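Local coordinates for protein xyloglucan-specific endo-beta-1,4-glucanase (Uncultured bacterium, PDB 4W88) that cleaves internal beta-1,4-glucosidic bonds in the backbone of the plant cell-wall polysaccharide xyloglucan, as an endo-acting glycoside hydrolase of family 5, at residues Arg59-Phe64 against Phe302-Asn307; Met147-Met152 against Ile269-Ala274; Lys208-Pro213 against Lys258-Lys263. The protein carries 1 engineered substitution. All blocks are in the same frame, centred on the assembly; numbering follows the deposited sequence. Where two conformers were deposited one is given.

From the N terminus, interaction 1 opens with 59-64 at the end of strand 57-60; interaction 2 opens with 147-152 in the loop after strand 142-145; interaction 3 opens with 208-213 after helix 204-208. The loops then close in reverse order, at 258-263, 269-274 and 302-307, so all three contacts are nested and none cross. Interactions 1 and 2 lie inside the eight-stranded barrel, with centres about 10 Å apart, and touch where the neighbouring strands 267-272 and 300-305 pair, in a probable hydrogen bond of 2.8 Å from Phe302 N to Ile269 O. Interaction 3 joins the loop 208-213 to helix 246-261 at the surface, its centre about 18 Å from that of interaction 2.

Interaction 1 of 3, residues Arg59-Phe64 against Phe302-Asn307; sequences RIPVTF and FIWDNN
The guanidinium of Arg59 is met at its edge, near its own plane, by the indole of Trp304: NH1 lies 4.2 Å from CZ3, and the two planes stand 76° apart. The same corner of the indole touches Pro61, whose CG is 4.1 Å from Trp304 CZ3; proline ring and guanidinium both approach the indole at a slant. Nearer its backbone, Arg59 CB lies 3.7 Å from Phe302 CD2, and the backbone N of Arg59 is 3.8 Å from that same CD2. With CG anti to the backbone N (chi1 178°) and the chain extended as far as NE, Arg59 runs from the phenyl ring to the indole. Strands 57-60 and 300-305 belong to the parallel (beta/alpha)8 barrel of the family and are separated in it by strand 15-18, so these side chains meet inside the barrel. The buried guanidinium is held by a salt bridge from NE to Glu145 and a hydrogen bond from NH1 to Asn17, which help to fix its rotation. The indole of Trp304, also touching Tyr225 and Asp23, comes within about 3 Å of a bound Tris molecule, nearest atoms, consistent with a place in the wall of the substrate cleft. Past Trp304 the chain bends in an Asx turn, where Asn307 N gives a 2.9 Å hydrogen bond to Asp305 OD1, nearly along the C-O axis of that carboxylate.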
loop_
_atom_site.group_PDB
_atom_site.type_symbol
_atom_site.label_atom_id
_atom_site.label_comp_id
_atom_site.label_asym_id
_atom_site.label_seq_id
_atom_site.Cartn_x
_atom_site.Cartn_y
_atom_site.Cartn_z
ATOM N N ARG A 59 5.434 3.104 -3.651
ATOM C CA ARG A 59 4.873 1.809 -3.357
ATOM C C ARG A 59 4.688 1.104 -4.744
ATOM O O ARG A 59 4.107 1.689 -5.676
ATOM C CB ARG A 59 3.600 1.898 -2.546
ATOM C CG ARG A 59 2.954 0.546 -2.269
ATOM C CD ARG A 59 1.927 0.781 -1.161
ATOM N NE ARG A 59 1.156 -0.335 -0.606
ATOM C CZ ARG A 59 -0.057 -0.678 -0.979
ATOM N NH1 ARG A 59 -0.647 -0.167 -2.036
ATOM N NH2 ARG A 59 -0.718 -1.517 -0.202
ATOM N N ILE A 60 5.218 -0.134 -4.822
ATOM C CA ILE A 60 5.179 -0.942 -6.013
ATOM C C ILE A 60 4.311 -2.123 -5.707
ATOM O O ILE A 60 4.753 -3.150 -5.128
ATOM C CB ILE A 60 6.588 -1.399 -6.402
ATOM C CG1 ILE A 60 7.501 -0.157 -6.640
ATOM C CG2 ILE A 60 6.567 -2.270 -7.656
ATOM C CD1 ILE A 60 8.982 -0.390 -6.765
ATOM N N PRO A 61 3.015 -1.983 -6.008
ATOM C CA PRO A 61 2.126 -3.122 -5.761
ATOM C C PRO A 61 2.356 -4.197 -6.800
ATOM O O PRO A 61 2.477 -3.911 -7.988
ATOM C CB PRO A 61 0.754 -2.510 -5.896
ATOM C CG PRO A 61 0.935 -1.304 -6.741
ATOM C CD PRO A 61 2.307 -0.797 -6.495
ATOM N N VAL A 62 2.375 -5.439 -6.336
ATOM C CA VAL A 62 2.662 -6.563 -7.205
ATOM C C VAL A 62 1.696 -7.717 -6.901
ATOM O O VAL A 62 1.559 -8.110 -5.744
ATOM C CB VAL A 62 4.070 -7.095 -7.051
ATOM C CG1 VAL A 62 4.343 -8.177 -8.051
ATOM C CG2 VAL A 62 5.106 -5.996 -7.244
ATOM N N THR A 63 1.074 -8.279 -7.931
ATOM C CA THR A 63 0.251 -9.463 -7.732
ATOM C C THR A 63 1.060 -10.617 -8.271
ATOM O O THR A 63 1.427 -10.667 -9.463
ATOM C CB THR A 63 -1.141 -9.387 -8.479
ATOM O OG1 THR A 63 -1.820 -8.191 -7.988
ATOM C CG2 THR A 63 -1.961 -10.616 -8.157
ATOM N N PHE A 64 1.296 -11.585 -7.396
ATOM C CA PHE A 64 2.171 -12.711 -7.766
ATOM C C PHE A 64 1.421 -13.929 -8.258
ATOM O O PHE A 64 1.976 -14.704 -9.015
ATOM C CB PHE A 64 2.989 -13.083 -6.539
ATOM C CG PHE A 64 4.031 -12.059 -6.243
ATOM C CD1 PHE A 64 5.262 -12.109 -6.936
ATOM C CD2 PHE A 64 3.802 -11.042 -5.342
ATOM C CE1 PHE A 64 6.230 -11.138 -6.680
ATOM C CE2 PHE A 64 4.808 -10.046 -5.131
ATOM C CZ PHE A 64 6.016 -10.089 -5.840
ATOM N N PHE A 302 0.927 7.314 1.117
ATOM C CA PHE A 302 1.224 7.012 -0.265
ATOM C C PHE A 302 -0.045 7.140 -1.097
ATOM O O PHE A 302 -1.053 6.473 -0.817
ATOM C CB PHE A 302 1.769 5.574 -0.397
ATOM C CG PHE A 302 3.143 5.339 0.156
ATOM C CD1 PHE A 302 3.393 5.418 1.537
ATOM C CD2 PHE A 302 4.210 5.051 -0.682
ATOM C CE1 PHE A 302 4.671 5.216 2.044
ATOM C CE2 PHE A 302 5.483 4.858 -0.157
ATOM C CZ PHE A 302 5.728 4.970 1.177
ATOM N N ILE A 303 0.002 7.949 -2.144
ATOM C CA ILE A 303 -1.196 8.257 -2.942
ATOM C C ILE A 303 -1.375 7.192 -4.023
ATOM O O ILE A 303 -0.416 6.813 -4.704
ATOM C CB ILE A 303 -1.063 9.689 -3.570
ATOM C CG1 ILE A 303 -0.736 10.721 -2.519
ATOM C CG2 ILE A 303 -2.320 10.018 -4.361
ATOM C CD1 ILE A 303 -1.690 10.683 -1.285
ATOM N N TRP A 304 -2.602 6.676 -4.161
ATOM C CA TRP A 304 -2.914 5.730 -5.202
ATOM C C TRP A 304 -3.003 6.396 -6.611
ATOM O O TRP A 304 -3.765 7.367 -6.801
ATOM C CB TRP A 304 -4.236 5.037 -4.896
ATOM C CG TRP A 304 -4.508 3.984 -5.938
ATOM C CD1 TRP A 304 -5.489 3.980 -6.905
ATOM C CD2 TRP A 304 -3.810 2.724 -6.048
ATOM N NE1 TRP A 304 -5.388 2.830 -7.658
ATOM C CE2 TRP A 304 -4.392 2.024 -7.131
ATOM C CE3 TRP A 304 -2.759 2.151 -5.347
ATOM C CZ2 TRP A 304 -3.916 0.769 -7.548
ATOM C CZ3 TRP A 304 -2.329 0.932 -5.716
ATOM C CH2 TRP A 304 -2.886 0.247 -6.793
ATOM N N ASP A 305 -2.159 5.958 -7.551
ATOM C CA ASP A 305 -2.137 6.482 -8.879
ATOM C C ASP A 305 -2.209 5.364 -9.906
ATOM O O ASP A 305 -1.235 4.650 -10.165
ATOM C CB ASP A 305 -0.914 7.386 -9.097
ATOM C CG ASP A 305 -0.927 8.094 -10.449
ATOM O OD1 ASP A 305 -1.659 7.634 -11.399
ATOM O OD2 ASP A 305 -0.201 9.141 -10.568
ATOM N N ASN A 306 -3.400 5.280 -10.535
ATOM C CA ASN A 306 -3.652 4.260 -11.548
ATOM C C ASN A 306 -3.539 4.671 -13.009
ATOM O O ASN A 306 -3.897 3.881 -13.923
ATOM C CB ASN A 306 -5.004 3.556 -11.273
ATOM C CG ASN A 306 -6.171 4.511 -11.304
ATOM O OD1 ASN A 306 -5.986 5.661 -11.710
ATOM N ND2 ASN A 306 -7.351 4.026 -10.999
ATOM N N ASN A 307 -3.121 5.910 -13.230
ATOM C CA ASN A 307 -3.025 6.516 -14.584
ATOM C C ASN A 307 -4.358 6.640 -15.280
ATOM O O ASN A 307 -4.376 6.723 -16.501
ATOM C CB ASN A 307 -2.032 5.732 -15.417
ATOM C CG ASN A 307 -1.525 6.476 -16.630
ATOM O OD1 ASN A 307 -1.494 7.700 -16.647
ATOM N ND2 ASN A 307 -1.131 5.744 -17.644
#

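Interaction 2 of 3, residues Met147-Met152 against Ile269-Ala274; sequences MNEPRM and ITETGA. With BGC (beta-D-glucopyranose), chain C; TRS (2-amino-2-hydroxymethyl-propane-1,3-diol), chain E.
Asn148 lays its amide beside the carboxylate of Glu271, OD1 3.5 Å from OE2, with the two planes only 22° apart although the side chains run at about a right angle. Both atoms are acceptors, so this pair is not a bond; Arg59 answers both, NH2 donating to Asn148 OD1 and NH1 forming a salt bridge with Glu271 OE2. A Tris molecule, probably from the crystallisation liquor, bridges the two residues: Asn148 ND2 donates to its O1 at 2.9 Å (159°), and O1 in turn donates to Glu271 OE2 at 2.7 Å. The Tris N donates a hydrogen bond to Glu271 OE1 at 2.7 Å. Asn148, Glu149 and Pro150 form the Asn-Glu-Pro signature of family 5, which follows strand 142-145, while Glu271 stands on strand 267-272; the two glutamates are placed as the acid/base and nucleophile are in this (beta/alpha)8 family, consistent with those roles here. Their oxygens Glu149 OE2 and Glu271 OE1 are 4.3 Å apart. Glu149, extended beyond CG, accepts on OE2 from glucose O4 at 2.6 Å and from His223 ND1. With an alanine here, the glucose O4 and His223 ND1 would probably both be left without their carboxylate mate, and a gap would open beside the Tris C1. On the same loop, Arg151 folds back, NH1 donating to Glu149 O at 2.9 Å (163°) in the guanidinium plane, while its NE pairs with Glu158 of the glycan pocket.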
loop_
_atom_site.group_PDB
_atom_site.type_symbol
_atom_site.label_atom_id
_atom_site.label_comp_id
_atom_site.label_asym_id
_atom_site.label_seq_id
_atom_site.Cartn_x
_atom_site.Cartn_y
_atom_site.Cartn_z
HETATM N N MSE A 147 0.864 -8.016 2.865
HETATM C CA MSE A 147 -0.435 -8.255 2.235
HETATM C C MSE A 147 -1.070 -6.924 1.924
HETATM O O MSE A 147 -0.752 -5.890 2.544
HETATM C CB MSE A 147 -1.403 -9.056 3.160
HETATM C CG MSE A 147 -0.779 -10.372 3.587
HETATM SE SE MSE A 147 -2.040 -11.352 4.763
HETATM C CE MSE A 147 -1.629 -10.469 6.448
ATOM N N ASN A 148 -2.041 -6.984 1.007
ATOM C CA ASN A 148 -2.860 -5.814 0.634
ATOM C C ASN A 148 -4.322 -6.146 0.806
ATOM O O ASN A 148 -4.842 -7.080 0.161
ATOM C CB ASN A 148 -2.640 -5.425 -0.807
ATOM C CG ASN A 148 -3.394 -4.166 -1.178
ATOM O OD1 ASN A 148 -3.071 -3.091 -0.658
ATOM N ND2 ASN A 148 -4.479 -4.332 -1.941
ATOM N N GLU A 149 -4.966 -5.446 1.731
ATOM C CA GLU A 149 -6.379 -5.613 1.986
ATOM C C GLU A 149 -6.849 -7.056 2.150
ATOM O O GLU A 149 -7.808 -7.463 1.521
ATOM C CB GLU A 149 -7.188 -4.850 0.982
ATOM C CG GLU A 149 -6.881 -3.366 0.967
ATOM C CD GLU A 149 -7.701 -2.506 0.013
ATOM O OE1 GLU A 149 -8.372 -3.031 -0.915
ATOM O OE2 GLU A 149 -7.625 -1.227 0.175
ATOM N N PRO A 150 -6.102 -7.850 2.911
ATOM C CA PRO A 150 -6.466 -9.271 3.028
ATOM C C PRO A 150 -7.880 -9.425 3.596
ATOM O O PRO A 150 -8.211 -8.757 4.583
ATOM C CB PRO A 150 -5.408 -9.820 3.967
ATOM C CG PRO A 150 -4.975 -8.625 4.834
ATOM C CD PRO A 150 -4.968 -7.500 3.798
ATOM N N ARG A 151 -8.694 -10.275 2.991
ATOM C CA ARG A 151 -10.103 -10.337 3.323
ATOM C C ARG A 151 -10.746 -11.529 2.620
ATOM O O ARG A 151 -10.064 -12.231 1.857
ATOM C CB ARG A 151 -10.838 -9.027 2.913
ATOM C CG ARG A 151 -10.815 -8.788 1.401
ATOM C CD ARG A 151 -11.124 -7.351 0.949
ATOM N NE ARG A 151 -11.276 -7.276 -0.503
ATOM C CZ ARG A 151 -10.306 -7.236 -1.408
ATOM N NH1 ARG A 151 -9.055 -7.278 -1.071
ATOM N NH2 ARG A 151 -10.590 -7.139 -2.694
HETATM N N MSE A 152 -12.057 -11.718 2.831
HETATM C CA MSE A 152 -12.852 -12.704 2.082
HETATM C C MSE A 152 -13.758 -11.857 1.159
HETATM O O MSE A 152 -14.817 -11.321 1.598
HETATM C CB MSE A 152 -13.720 -13.569 3.018
HETATM C CG MSE A 152 -14.701 -14.422 2.213
HETATM SE SE MSE A 152 -13.718 -15.877 1.357
HETATM C CE MSE A 152 -13.479 -15.046 -0.386
ATOM N N ILE A 269 0.106 5.117 6.100
ATOM C CA ILE A 269 -1.063 5.052 5.208
ATOM C C ILE A 269 -0.596 4.670 3.787
ATOM O O ILE A 269 -0.155 5.540 3.038
ATOM C CB ILE A 269 -1.895 6.337 5.214
ATOM C CG1 ILE A 269 -2.256 6.757 6.660
ATOM C CG2 ILE A 269 -3.064 6.151 4.328
ATOM C CD1 ILE A 269 -3.059 5.755 7.457
ATOM N N THR A 270 -0.714 3.386 3.416
ATOM C CA THR A 270 -0.117 2.941 2.206
ATOM C C THR A 270 -0.955 3.178 0.973
ATOM O O THR A 270 -0.451 3.011 -0.154
ATOM C CB THR A 270 0.416 1.485 2.299
ATOM O OG1 THR A 270 -0.661 0.577 2.607
ATOM C CG2 THR A 270 1.510 1.401 3.365
ATOM N N GLU A 271 -2.222 3.577 1.168
ATOM C CA GLU A 271 -3.052 4.089 0.053
ATOM C C GLU A 271 -4.065 5.097 0.599
ATOM O O GLU A 271 -4.667 4.912 1.657
ATOM C CB GLU A 271 -3.856 2.996 -0.657
ATOM C CG GLU A 271 -3.101 1.982 -1.491
ATOM C CD GLU A 271 -4.000 0.957 -2.101
ATOM O OE1 GLU A 271 -5.209 1.293 -2.362
ATOM O OE2 GLU A 271 -3.521 -0.155 -2.427
ATOM N N THR A 272 -4.190 6.182 -0.158
ATOM C CA THR A 272 -5.266 7.143 -0.060
ATOM C C THR A 272 -5.274 7.945 -1.369
ATOM O O THR A 272 -4.447 7.733 -2.274
ATOM C CB THR A 272 -5.099 8.051 1.172
ATOM O OG1 THR A 272 -6.317 8.844 1.376
ATOM C CG2 THR A 272 -3.879 8.932 1.032
ATOM N N GLY A 273 -6.237 8.853 -1.493
ATOM C CA GLY A 273 -6.393 9.657 -2.706
ATOM C C GLY A 273 -7.865 9.999 -2.914
ATOM O O GLY A 273 -8.723 9.540 -2.156
ATOM N N ALA A 274 -8.168 10.839 -3.917
ATOM C CA ALA A 274 -9.532 11.220 -4.230
ATOM C C ALA A 274 -9.732 11.166 -5.729
ATOM O O ALA A 274 -8.950 11.684 -6.461
ATOM C CB ALA A 274 -9.734 12.628 -3.712
HETATM C C2 BGC C . -12.768 0.144 -1.986
HETATM C C3 BGC C . -11.282 -0.240 -2.061
HETATM C C4 BGC C . -10.446 0.593 -1.149
HETATM C C5 BGC C . -11.351 0.478 0.144
HETATM C C6 BGC C . -10.611 1.318 1.114
HETATM C C1 BGC C . -13.550 -0.091 -0.744
HETATM O O2 BGC C . -13.343 -0.801 -2.761
HETATM O O3 BGC C . -10.902 -0.018 -3.398
HETATM O O4 BGC C . -8.967 0.307 -1.365
HETATM O O5 BGC C . -12.849 0.760 -0.011
HETATM O O6 BGC C . -11.004 1.257 2.461
HETATM C C TRS E . -7.217 -0.930 -4.389
HETATM C C1 TRS E . -6.789 -2.092 -3.469
HETATM C C2 TRS E . -8.533 -1.402 -5.001
HETATM C C3 TRS E . -6.000 -0.574 -5.273
HETATM N N TRS E . -7.434 0.245 -3.536
HETATM O O1 TRS E . -5.648 -1.789 -2.691
HETATM O O2 TRS E . -8.569 -0.516 -6.092
HETATM O O3 TRS E . -5.472 -1.799 -6.012
#

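Interaction 3 of 3, residues Lys208-Pro213 against Lys258-Lys263; sequences KDLEIP and KYLIDK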
loop_
_atom_site.group_PDB
_atom_site.type_symbol
_atom_site.label_atom_id
_atom_site.label_comp_id
_atom_site.label_asym_id
_atom_site.label_seq_id
_atom_site.Cartn_x
_atom_site.Cartn_y
_atom_site.Cartn_z
ATOM N N LYS A 208 -8.630 -2.741 17.686
ATOM C CA LYS A 208 -8.651 -3.412 18.993
ATOM C C LYS A 208 -8.165 -4.863 18.869
ATOM O O LYS A 208 -7.505 -5.360 19.749
ATOM C CB LYS A 208 -10.052 -3.338 19.615
ATOM C CG LYS A 208 -10.199 -3.933 20.982
ATOM C CD LYS A 208 -11.641 -3.755 21.488
ATOM C CE LYS A 208 -12.011 -2.287 21.733
ATOM N NZ LYS A 208 -13.333 -2.085 22.409
ATOM N N ASP A 209 -8.424 -5.534 17.763
ATOM C CA ASP A 209 -8.025 -6.944 17.657
ATOM C C ASP A 209 -6.654 -7.162 17.063
ATOM O O ASP A 209 -6.253 -8.297 16.914
ATOM C CB ASP A 209 -9.037 -7.737 16.808
ATOM C CG ASP A 209 -10.301 -8.078 17.578
ATOM O OD1 ASP A 209 -10.334 -7.887 18.815
ATOM O OD2 ASP A 209 -11.280 -8.522 16.967
ATOM N N LEU A 210 -5.978 -6.127 16.617
ATOM C CA LEU A 210 -4.693 -6.295 15.930
ATOM C C LEU A 210 -3.597 -6.594 16.931
ATOM O O LEU A 210 -3.335 -5.820 17.831
ATOM C CB LEU A 210 -4.293 -5.031 15.178
ATOM C CG LEU A 210 -2.983 -5.095 14.378
ATOM C CD1 LEU A 210 -3.117 -5.976 13.136
ATOM C CD2 LEU A 210 -2.581 -3.706 13.976
ATOM N N GLU A 211 -2.935 -7.724 16.759
ATOM C CA GLU A 211 -1.775 -8.081 17.590
ATOM C C GLU A 211 -0.566 -7.320 17.138
ATOM O O GLU A 211 -0.287 -7.234 15.925
ATOM C CB GLU A 211 -1.486 -9.557 17.426
ATOM C CG GLU A 211 -0.482 -10.105 18.372
ATOM C CD GLU A 211 -0.315 -11.593 18.203
ATOM O OE1 GLU A 211 -1.281 -12.299 17.780
ATOM O OE2 GLU A 211 0.819 -12.036 18.466
ATOM N N ILE A 212 0.155 -6.737 18.085
ATOM C CA ILE A 212 1.339 -5.986 17.718
ATOM C C ILE A 212 2.556 -6.881 17.947
ATOM O O ILE A 212 2.865 -7.254 19.074
ATOM C CB ILE A 212 1.480 -4.729 18.589
ATOM C CG1 ILE A 212 0.196 -3.882 18.544
ATOM C CG2 ILE A 212 2.738 -3.951 18.230
ATOM C CD1 ILE A 212 -0.203 -3.442 17.167
ATOM N N PRO A 213 3.324 -7.165 16.901
ATOM C CA PRO A 213 4.516 -7.973 17.098
ATOM C C PRO A 213 5.541 -7.375 18.045
ATOM O O PRO A 213 5.728 -6.155 18.093
ATOM C CB PRO A 213 5.125 -8.000 15.703
ATOM C CG PRO A 213 3.982 -7.733 14.780
ATOM C CD PRO A 213 3.213 -6.726 15.503
ATOM N N LYS A 258 -5.327 6.386 19.275
ATOM C CA LYS A 258 -5.582 5.642 20.504
ATOM C C LYS A 258 -4.866 4.300 20.467
ATOM O O LYS A 258 -4.233 3.865 21.437
ATOM C CB LYS A 258 -7.085 5.388 20.604
ATOM C CG LYS A 258 -7.667 4.946 21.932
ATOM C CD LYS A 258 -9.154 5.294 21.851
ATOM C CE LYS A 258 -9.860 5.239 23.178
ATOM N NZ LYS A 258 -10.276 3.838 23.430
ATOM N N TYR A 259 -4.984 3.594 19.372
ATOM C CA TYR A 259 -4.518 2.197 19.373
ATOM C C TYR A 259 -3.102 1.983 18.866
ATOM O O TYR A 259 -2.521 0.948 19.141
ATOM C CB TYR A 259 -5.486 1.358 18.556
ATOM C CG TYR A 259 -6.807 1.109 19.244
ATOM C CD1 TYR A 259 -6.946 0.034 20.114
ATOM C CD2 TYR A 259 -7.899 1.940 19.055
ATOM C CE1 TYR A 259 -8.135 -0.200 20.764
ATOM C CE2 TYR A 259 -9.097 1.710 19.734
ATOM C CZ TYR A 259 -9.186 0.631 20.571
ATOM O OH TYR A 259 -10.307 0.325 21.254
ATOM N N LEU A 260 -2.556 2.966 18.137
ATOM C CA LEU A 260 -1.260 2.804 17.479
ATOM C C LEU A 260 -0.308 3.954 17.811
ATOM O O LEU A 260 0.700 3.756 18.481
ATOM C CB LEU A 260 -1.449 2.591 15.929
ATOM C CG LEU A 260 -2.186 1.316 15.531
ATOM C CD1 LEU A 260 -2.549 1.276 14.032
ATOM C CD2 LEU A 260 -1.388 0.103 15.866
ATOM N N ILE A 261 -0.633 5.161 17.377
ATOM C CA ILE A 261 0.358 6.241 17.431
ATOM C C ILE A 261 0.691 6.520 18.876
ATOM O O ILE A 261 1.873 6.705 19.230
ATOM C CB ILE A 261 -0.156 7.514 16.744
ATOM C CG1 ILE A 261 -0.358 7.260 15.247
ATOM C CG2 ILE A 261 0.770 8.695 16.998
ATOM C CD1 ILE A 261 -1.187 8.311 14.556
ATOM N N ASP A 262 -0.326 6.598 19.727
ATOM C CA ASP A 262 -0.067 6.972 21.151
ATOM C C ASP A 262 0.486 5.820 22.019
ATOM O O ASP A 262 0.855 5.989 23.143
ATOM C CB ASP A 262 -1.298 7.579 21.767
ATOM C CG ASP A 262 -1.679 8.948 21.166
ATOM O OD1 ASP A 262 -0.877 9.637 20.440
ATOM O OD2 ASP A 262 -2.819 9.342 21.434
ATOM N N LYS A 263 0.548 4.652 21.407
ATOM C CA LYS A 263 1.266 3.579 21.970
ATOM C C LYS A 263 2.648 3.428 21.373
ATOM O O LYS A 263 3.355 2.455 21.682
ATOM C CB LYS A 263 0.502 2.277 21.747
ATOM C CG LYS A 263 -0.883 2.174 22.371
ATOM C CD LYS A 263 -1.256 0.691 22.240
ATOM C CE LYS A 263 -2.644 0.345 22.710
ATOM N NZ LYS A 263 -2.812 0.680 24.148
#
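Lys208 lies over one face of the Tyr259 ring, on the outside of the (beta/alpha)8 barrel where the loop leading into strand 218-223 meets the C-terminal turns of helix 246-261. The backbone N of Lys208 stands 3.9 Å above the ring plane, displaced toward the rim, and its CA is 3.7 Å from Tyr259 CE1. CB continues the cover, 3.9 Å from the same CE1. Farther out the lysine chain bends at chi3 (-66°), which sets CE beside the phenol, 3.2 Å from Tyr259 OH; the ammonium NZ stays 4.0 Å from that oxygen, so it is the methylene, probably polarised by its charge, that meets the hydroxyl. A second patch is wholly apolar. The CD2 branch of Leu260 reaches the loop, where Ile212 CD1 comes to 4.0 Å and Leu210 CD2 to 4.4 Å, Ile212 and Leu260 crossing at a slant. Ile212 reaches it because CG1 is anti to its carbonyl carbon (chi1 -54°). The tyrosine thus grips the start of the loop, at the end of helix 204-208, and the leucine grips its later part.

Around this shell, Leu210 and Leu260 both rest on Val220 of strand 218-223, so the barrel wall floors the apolar patch. The phenol is fixed by a hydrogen bond between Tyr259 OH and Glu204, which also makes a long, weak ion pair with Lys258. On the loop side, Asn171 of helix 164-182 uses both ends of its amide, ND2 donating to Asp209 O and OD1 accepting from Glu211 N. Around Leu260 the helix has a pi-type turn at 258-261, and Lys263 N makes a weak 3.1 Å hydrogen bond to Leu260 O.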